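Interferon-inducible protein AIM2 (Mus musculus, PDB 4JBM) senses double-stranded DNA in the cytosol through its HIN domain and triggers assembly of the AIM2 inflammasome, leading to pyroptosis. Local coordinates at residues H28-V40 and N83-R95. Sequence-based numbering, arbitrary orientation.
Sequences HATVATETDFFFV and NHEVPNNVVKRAR. With nucleotides of chain C; nucleotides of chain D.
Ala94 CA sits over the centre of one face of the Phe37 ring, 3.4 Å from the centroid and 3° off the normal, a CH-pi contact. Phe37 CG stands between the backbone N and the carbonyl carbon (chi1 66°), which swings the ring over the last turn of helix 88-95. Thr30 CG2 also meets Ala94 CB, 3.9 Å away and roughly at right angles to Phe37 CG, while Val90 CG1 packs on the Asp36 backbone and Val86 CG1 reaches Ala32 CB at 3.9 Å.

Water 1 ties Thr30 OG1 to Ala94 O, the carbonyl that it serves as donor, in the plane of the Phe39 ring at its edge. Farther out, the Glu34 carboxylate crosses over one face of the His84 ring, the two planes 43° apart. Toward the DNA, Arg93 NE and NH2 both donate to OP2 of DG8 of chain C, consistent with electrostatic binding of the backbone by the HIN domain; Asn89 ND2 points at that oxygen too, at a doubtfully short 2.5 Å.

Helix 88-95, which contacts the DNA, packs against the hairpin of strands 25-32 and 37-42, part of an OB-fold sheet; Leu9 of the adjoining strand 4-16 also touches Ala94.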
loop_
_atom_site.group_PDB
_atom_site.type_symbol
_atom_site.label_atom_id
_atom_site.label_comp_id
_atom_site.label_asym_id
_atom_site.label_seq_id
_atom_site.Cartn_x
_atom_site.Cartn_y
_atom_site.Cartn_z
ATOM N N HIS A 28 -7.560 -1.570 -2.326
ATOM C CA HIS A 28 -6.575 -2.205 -1.470
ATOM C C HIS A 28 -7.041 -2.205 -0.022
ATOM O O HIS A 28 -7.689 -1.262 0.443
ATOM C CB HIS A 28 -5.240 -1.480 -1.593
ATOM C CG HIS A 28 -4.597 -1.647 -2.930
ATOM N ND1 HIS A 28 -4.796 -0.767 -3.972
ATOM C CD2 HIS A 28 -3.775 -2.614 -3.404
ATOM C CE1 HIS A 28 -4.113 -1.175 -5.024
ATOM N NE2 HIS A 28 -3.483 -2.291 -4.709
ATOM N N ALA A 29 -6.682 -3.264 0.694
ATOM C CA ALA A 29 -7.064 -3.403 2.085
ATOM C C ALA A 29 -5.936 -4.053 2.868
ATOM O O ALA A 29 -5.011 -4.609 2.289
ATOM C CB ALA A 29 -8.347 -4.218 2.208
ATOM N N THR A 30 -5.992 -3.946 4.188
ATOM C CA THR A 30 -5.064 -4.681 5.043
ATOM C C THR A 30 -5.892 -5.576 5.931
ATOM O O THR A 30 -6.873 -5.129 6.523
ATOM C CB THR A 30 -4.226 -3.748 5.918
ATOM O OG1 THR A 30 -3.493 -2.848 5.083
ATOM C CG2 THR A 30 -3.241 -4.544 6.772
ATOM N N VAL A 31 -5.536 -6.850 5.995
ATOM C CA VAL A 31 -6.285 -7.767 6.844
ATOM C C VAL A 31 -5.292 -8.521 7.713
ATOM O O VAL A 31 -4.087 -8.472 7.465
ATOM C CB VAL A 31 -7.150 -8.738 6.014
ATOM C CG1 VAL A 31 -8.088 -7.974 5.091
ATOM C CG2 VAL A 31 -6.269 -9.677 5.227
ATOM N N ALA A 32 -5.785 -9.202 8.736
ATOM C CA ALA A 32 -4.897 -9.873 9.675
ATOM C C ALA A 32 -5.512 -11.130 10.244
ATOM O O ALA A 32 -6.719 -11.219 10.444
ATOM C CB ALA A 32 -4.506 -8.931 10.805
ATOM N N THR A 33 -4.657 -12.104 10.520
ATOM C CA THR A 33 -5.066 -13.257 11.297
ATOM C C THR A 33 -4.592 -13.005 12.713
ATOM O O THR A 33 -4.199 -11.889 13.049
ATOM C CB THR A 33 -4.450 -14.554 10.758
ATOM O OG1 THR A 33 -3.023 -14.432 10.700
ATOM C CG2 THR A 33 -4.975 -14.833 9.373
ATOM N N GLU A 34 -4.621 -14.037 13.545
ATOM C CA GLU A 34 -4.188 -13.911 14.926
ATOM C C GLU A 34 -2.665 -13.871 15.041
ATOM O O GLU A 34 -2.133 -13.632 16.121
ATOM C CB GLU A 34 -4.768 -15.065 15.743
ATOM C CG GLU A 34 -6.235 -14.890 16.094
ATOM C CD GLU A 34 -6.842 -16.138 16.706
ATOM O OE1 GLU A 34 -6.175 -17.192 16.684
ATOM O OE2 GLU A 34 -7.977 -16.059 17.222
ATOM N N THR A 35 -1.972 -14.093 13.926
ATOM C CA THR A 35 -0.515 -14.199 13.951
ATOM C C THR A 35 0.175 -13.101 13.173
ATOM O O THR A 35 1.231 -12.624 13.576
ATOM C CB THR A 35 -0.026 -15.542 13.375
ATOM O OG1 THR A 35 -1.143 -16.420 13.182
ATOM C CG2 THR A 35 0.994 -16.182 14.303
ATOM N N ASP A 36 -0.428 -12.692 12.064
ATOM C CA ASP A 36 0.191 -11.700 11.193
ATOM C C ASP A 36 -0.840 -10.944 10.363
ATOM O O ASP A 36 -2.042 -11.218 10.423
ATOM C CB ASP A 36 1.231 -12.360 10.273
ATOM C CG ASP A 36 2.368 -11.420 9.901
ATOM O OD1 ASP A 36 2.149 -10.194 9.900
ATOM O OD2 ASP A 36 3.482 -11.909 9.617
ATOM N N PHE A 37 -0.351 -9.989 9.585
ATOM C CA PHE A 37 -1.205 -9.233 8.685
ATOM C C PHE A 37 -0.668 -9.389 7.258
ATOM O O PHE A 37 0.498 -9.731 7.044
ATOM C CB PHE A 37 -1.181 -7.749 9.043
ATOM C CG PHE A 37 0.161 -7.109 8.827
ATOM C CD1 PHE A 37 1.138 -7.165 9.813
ATOM C CD2 PHE A 37 0.463 -6.483 7.623
ATOM C CE1 PHE A 37 2.386 -6.597 9.608
ATOM C CE2 PHE A 37 1.711 -5.915 7.408
ATOM C CZ PHE A 37 2.673 -5.968 8.399
ATOM N N PHE A 38 -1.521 -9.128 6.282
ATOM C CA PHE A 38 -1.058 -8.974 4.911
ATOM C C PHE A 38 -1.975 -8.005 4.190
ATOM O O PHE A 38 -3.098 -7.743 4.638
ATOM C CB PHE A 38 -0.953 -10.324 4.186
ATOM C CG PHE A 38 -2.172 -11.183 4.317
ATOM C CD1 PHE A 38 -3.209 -11.085 3.402
ATOM C CD2 PHE A 38 -2.288 -12.084 5.364
ATOM C CE1 PHE A 38 -4.331 -11.882 3.521
ATOM C CE2 PHE A 38 -3.408 -12.879 5.492
ATOM C CZ PHE A 38 -4.433 -12.775 4.571
ATOM N N PHE A 39 -1.482 -7.459 3.085
ATOM C CA PHE A 39 -2.264 -6.542 2.271
ATOM C C PHE A 39 -2.986 -7.350 1.220
ATOM O O PHE A 39 -2.495 -8.393 0.780
ATOM C CB PHE A 39 -1.344 -5.487 1.648
ATOM C CG PHE A 39 -0.370 -4.910 2.630
ATOM C CD1 PHE A 39 -0.809 -4.063 3.644
ATOM C CD2 PHE A 39 0.977 -5.244 2.573
ATOM C CE1 PHE A 39 0.083 -3.542 4.576
ATOM C CE2 PHE A 39 1.881 -4.728 3.498
ATOM C CZ PHE A 39 1.431 -3.875 4.502
ATOM N N VAL A 40 -4.191 -6.919 0.873
ATOM C CA VAL A 40 -4.960 -7.593 -0.154
ATOM C C VAL A 40 -5.340 -6.612 -1.260
ATOM O O VAL A 40 -5.810 -5.497 -1.000
ATOM C CB VAL A 40 -6.197 -8.347 0.424
ATOM C CG1 VAL A 40 -5.784 -9.235 1.586
ATOM C CG2 VAL A 40 -7.254 -7.373 0.893
ATOM N N ASN A 83 -14.546 -15.629 16.731
ATOM C CA ASN A 83 -13.997 -15.222 18.020
ATOM C C ASN A 83 -12.555 -14.744 17.895
ATOM O O ASN A 83 -11.898 -14.482 18.898
ATOM C CB ASN A 83 -14.056 -16.363 19.042
ATOM C CG ASN A 83 -13.424 -17.651 18.534
ATOM O OD1 ASN A 83 -12.491 -17.632 17.736
ATOM N ND2 ASN A 83 -13.922 -18.781 19.022
ATOM N N HIS A 84 -12.054 -14.649 16.668
ATOM C CA HIS A 84 -10.678 -14.210 16.476
ATOM C C HIS A 84 -10.480 -12.774 16.909
ATOM O O HIS A 84 -11.333 -11.912 16.700
ATOM C CB HIS A 84 -10.250 -14.345 15.013
ATOM C CG HIS A 84 -10.042 -15.751 14.561
ATOM N ND1 HIS A 84 -10.339 -16.850 15.344
ATOM C CD2 HIS A 84 -9.525 -16.252 13.414
ATOM C CE1 HIS A 84 -10.036 -17.951 14.699
ATOM N NE2 HIS A 84 -9.534 -17.615 13.514
ATOM N N GLU A 85 -9.326 -12.543 17.524
ATOM C CA GLU A 85 -8.907 -11.221 17.930
ATOM C C GLU A 85 -7.475 -11.006 17.481
ATOM O O GLU A 85 -6.625 -11.875 17.671
ATOM C CB GLU A 85 -8.997 -11.077 19.453
ATOM C CG GLU A 85 -10.405 -11.160 20.022
ATOM C CD GLU A 85 -10.421 -11.243 21.543
ATOM O OE1 GLU A 85 -9.978 -12.274 22.093
ATOM O OE2 GLU A 85 -10.870 -10.273 22.189
ATOM N N VAL A 86 -7.217 -9.853 16.878
ATOM C CA VAL A 86 -5.882 -9.528 16.417
ATOM C C VAL A 86 -5.123 -8.901 17.575
ATOM O O VAL A 86 -5.599 -7.928 18.163
ATOM C CB VAL A 86 -5.922 -8.539 15.228
ATOM C CG1 VAL A 86 -4.531 -8.313 14.669
ATOM C CG2 VAL A 86 -6.857 -9.050 14.145
ATOM N N PRO A 87 -3.948 -9.462 17.913
ATOM C CA PRO A 87 -3.070 -8.862 18.927
ATOM C C PRO A 87 -2.765 -7.398 18.607
ATOM O O PRO A 87 -2.715 -7.027 17.434
ATOM C CB PRO A 87 -1.788 -9.695 18.822
ATOM C CG PRO A 87 -2.246 -11.035 18.313
ATOM C CD PRO A 87 -3.434 -10.755 17.417
ATOM N N ASN A 88 -2.573 -6.579 19.637
ATOM C CA ASN A 88 -2.330 -5.157 19.437
ATOM C C ASN A 88 -1.158 -4.841 18.513
ATOM O O ASN A 88 -1.262 -3.958 17.650
ATOM C CB ASN A 88 -2.099 -4.463 20.784
ATOM C CG ASN A 88 -3.370 -4.340 21.610
ATOM O OD1 ASN A 88 -4.481 -4.372 21.073
ATOM N ND2 ASN A 88 -3.210 -4.228 22.927
ATOM N N ASN A 89 -0.048 -5.557 18.681
ATOM C CA ASN A 89 1.152 -5.219 17.924
ATOM C C ASN A 89 1.094 -5.681 16.464
ATOM O O ASN A 89 1.844 -5.188 15.623
ATOM C CB ASN A 89 2.428 -5.732 18.583
ATOM C CG ASN A 89 3.642 -4.917 18.158
ATOM O OD1 ASN A 89 3.669 -3.700 18.364
ATOM N ND2 ASN A 89 4.615 -5.562 17.517
ATOM N N VAL A 90 0.249 -6.669 16.187
ATOM C CA VAL A 90 0.007 -7.083 14.813
ATOM C C VAL A 90 -0.710 -5.959 14.083
ATOM O O VAL A 90 -0.325 -5.602 12.969
ATOM C CB VAL A 90 -0.816 -8.382 14.740
ATOM C CG1 VAL A 90 -1.067 -8.771 13.288
ATOM C CG2 VAL A 90 -0.093 -9.504 15.477
ATOM N N VAL A 91 -1.734 -5.384 14.718
ATOM C CA VAL A 91 -2.411 -4.201 14.175
ATOM C C VAL A 91 -1.445 -3.038 13.984
ATOM O O VAL A 91 -1.376 -2.423 12.903
ATOM C CB VAL A 91 -3.539 -3.727 15.103
ATOM C CG1 VAL A 91 -4.213 -2.479 14.531
ATOM C CG2 VAL A 91 -4.540 -4.833 15.305
ATOM N N LYS A 92 -0.680 -2.760 15.037
ATOM C CA LYS A 92 0.294 -1.676 15.013
ATOM C C LYS A 92 1.300 -1.855 13.877
ATOM O O LYS A 92 1.639 -0.892 13.193
ATOM C CB LYS A 92 1.032 -1.548 16.358
ATOM C CG LYS A 92 0.467 -0.530 17.326
ATOM C CD LYS A 92 1.292 -0.496 18.614
ATOM C CE LYS A 92 2.553 0.368 18.538
ATOM N NZ LYS A 92 2.252 1.845 18.471
ATOM N N ARG A 93 1.795 -3.074 13.673
ATOM C CA ARG A 93 2.772 -3.267 12.596
ATOM C C ARG A 93 2.113 -3.202 11.221
ATOM O O ARG A 93 2.705 -2.696 10.272
ATOM C CB ARG A 93 3.574 -4.562 12.784
ATOM C CG ARG A 93 4.799 -4.331 13.692
ATOM C CD ARG A 93 5.726 -5.529 13.888
ATOM N NE ARG A 93 5.115 -6.644 14.601
ATOM C CZ ARG A 93 4.626 -7.728 14.010
ATOM N NH1 ARG A 93 4.706 -7.860 12.694
ATOM N NH2 ARG A 93 4.085 -8.696 14.739
ATOM N N ALA A 94 0.871 -3.675 11.142
ATOM C CA ALA A 94 0.127 -3.688 9.892
ATOM C C ALA A 94 -0.068 -2.284 9.390
ATOM O O ALA A 94 -0.084 -2.037 8.171
ATOM C CB ALA A 94 -1.217 -4.350 10.082
ATOM N N ARG A 95 -0.241 -1.369 10.338
ATOM C CA ARG A 95 -0.533 0.017 10.001
ATOM C C ARG A 95 0.687 0.919 9.898
ATOM O O ARG A 95 0.597 2.023 9.361
ATOM C CB ARG A 95 -1.515 0.609 11.021
ATOM C CG ARG A 95 -2.885 -0.071 11.067
ATOM C CD ARG A 95 -3.676 0.172 9.787
ATOM N NE ARG A 95 -4.037 1.582 9.587
ATOM C CZ ARG A 95 -5.131 2.158 10.087
ATOM N NH1 ARG A 95 -5.978 1.460 10.834
ATOM N NH2 ARG A 95 -5.384 3.436 9.844
ATOM P P DG C 8 5.586 -8.875 18.322
ATOM O OP1 DG C 8 4.866 -10.147 18.579
ATOM O OP2 DG C 8 5.194 -7.990 17.197
ATOM O "O5'" DG C 8 5.571 -7.999 19.659
ATOM C "C5'" DG C 8 6.139 -8.594 20.844
ATOM C "C4'" DG C 8 6.128 -7.563 21.948
ATOM O "O4'" DG C 8 7.170 -6.577 21.765
ATOM C "C3'" DG C 8 4.803 -6.810 22.035
ATOM O "O3'" DG C 8 4.347 -6.833 23.365
ATOM C "C2'" DG C 8 5.123 -5.399 21.553
ATOM C "C1'" DG C 8 6.604 -5.288 21.894
ATOM N N9 DG C 8 7.314 -4.401 20.988
ATOM C C8 DG C 8 7.269 -4.376 19.614
ATOM N N7 DG C 8 8.011 -3.446 19.071
ATOM C C5 DG C 8 8.577 -2.800 20.159
ATOM C C6 DG C 8 9.470 -1.713 20.186
ATOM O O6 DG C 8 9.973 -1.091 19.229
ATOM N N1 DG C 8 9.785 -1.381 21.501
ATOM C C2 DG C 8 9.311 -2.025 22.622
ATOM N N2 DG C 8 9.752 -1.553 23.795
ATOM N N3 DG C 8 8.465 -3.047 22.605
ATOM C C4 DG C 8 8.151 -3.378 21.342
ATOM O "O5'" DG D 1 -2.586 4.938 11.482
ATOM C "C5'" DG D 1 -1.280 4.384 11.405
ATOM C "C4'" DG D 1 -0.244 5.486 11.407
ATOM O "O4'" DG D 1 -0.342 6.240 12.640
ATOM C "C3'" DG D 1 1.204 5.043 11.334
ATOM O "O3'" DG D 1 1.971 6.135 10.881
ATOM C "C2'" DG D 1 1.478 4.746 12.803
ATOM C "C1'" DG D 1 0.769 5.919 13.479
ATOM N N9 DG D 1 0.291 5.615 14.839
ATOM C C8 DG D 1 -0.379 4.497 15.275
ATOM N N7 DG D 1 -0.680 4.510 16.552
ATOM C C5 DG D 1 -0.155 5.708 17.004
ATOM C C6 DG D 1 -0.151 6.284 18.298
ATOM O O6 DG D 1 -0.645 5.823 19.320
ATOM N N1 DG D 1 0.497 7.517 18.349
ATOM C C2 DG D 1 1.052 8.112 17.243
ATOM N N2 DG D 1 1.630 9.300 17.445
ATOM N N3 DG D 1 1.054 7.583 16.024
ATOM C C4 DG D 1 0.437 6.392 15.967
ATOM P P DC C 9 2.875 -6.299 23.734
ATOM O OP1 DC C 9 2.294 -7.249 24.707
ATOM O OP2 DC C 9 2.116 -5.960 22.507
ATOM O "O5'" DC C 9 3.195 -4.912 24.462
ATOM C "C5'" DC C 9 4.293 -4.816 25.377
ATOM C "C4'" DC C 9 4.576 -3.354 25.650
ATOM O "O4'" DC C 9 5.402 -2.767 24.611
ATOM C "C3'" DC C 9 3.316 -2.492 25.699
ATOM O "O3'" DC C 9 3.451 -1.620 26.771
ATOM C "C2'" DC C 9 3.335 -1.722 24.383
ATOM C "C1'" DC C 9 4.836 -1.533 24.242
ATOM N N1 DC C 9 5.312 -1.176 22.882
ATOM C C2 DC C 9 6.277 -0.178 22.766
ATOM O O2 DC C 9 6.692 0.369 23.797
ATOM N N3 DC C 9 6.722 0.167 21.532
ATOM C C4 DC C 9 6.235 -0.460 20.451
ATOM N N4 DC C 9 6.698 -0.106 19.236
ATOM C C5 DC C 9 5.249 -1.483 20.563
ATOM C C6 DC C 9 4.814 -1.806 21.783
HETATM O O HOH W 1 -2.175 -1.028 6.455
#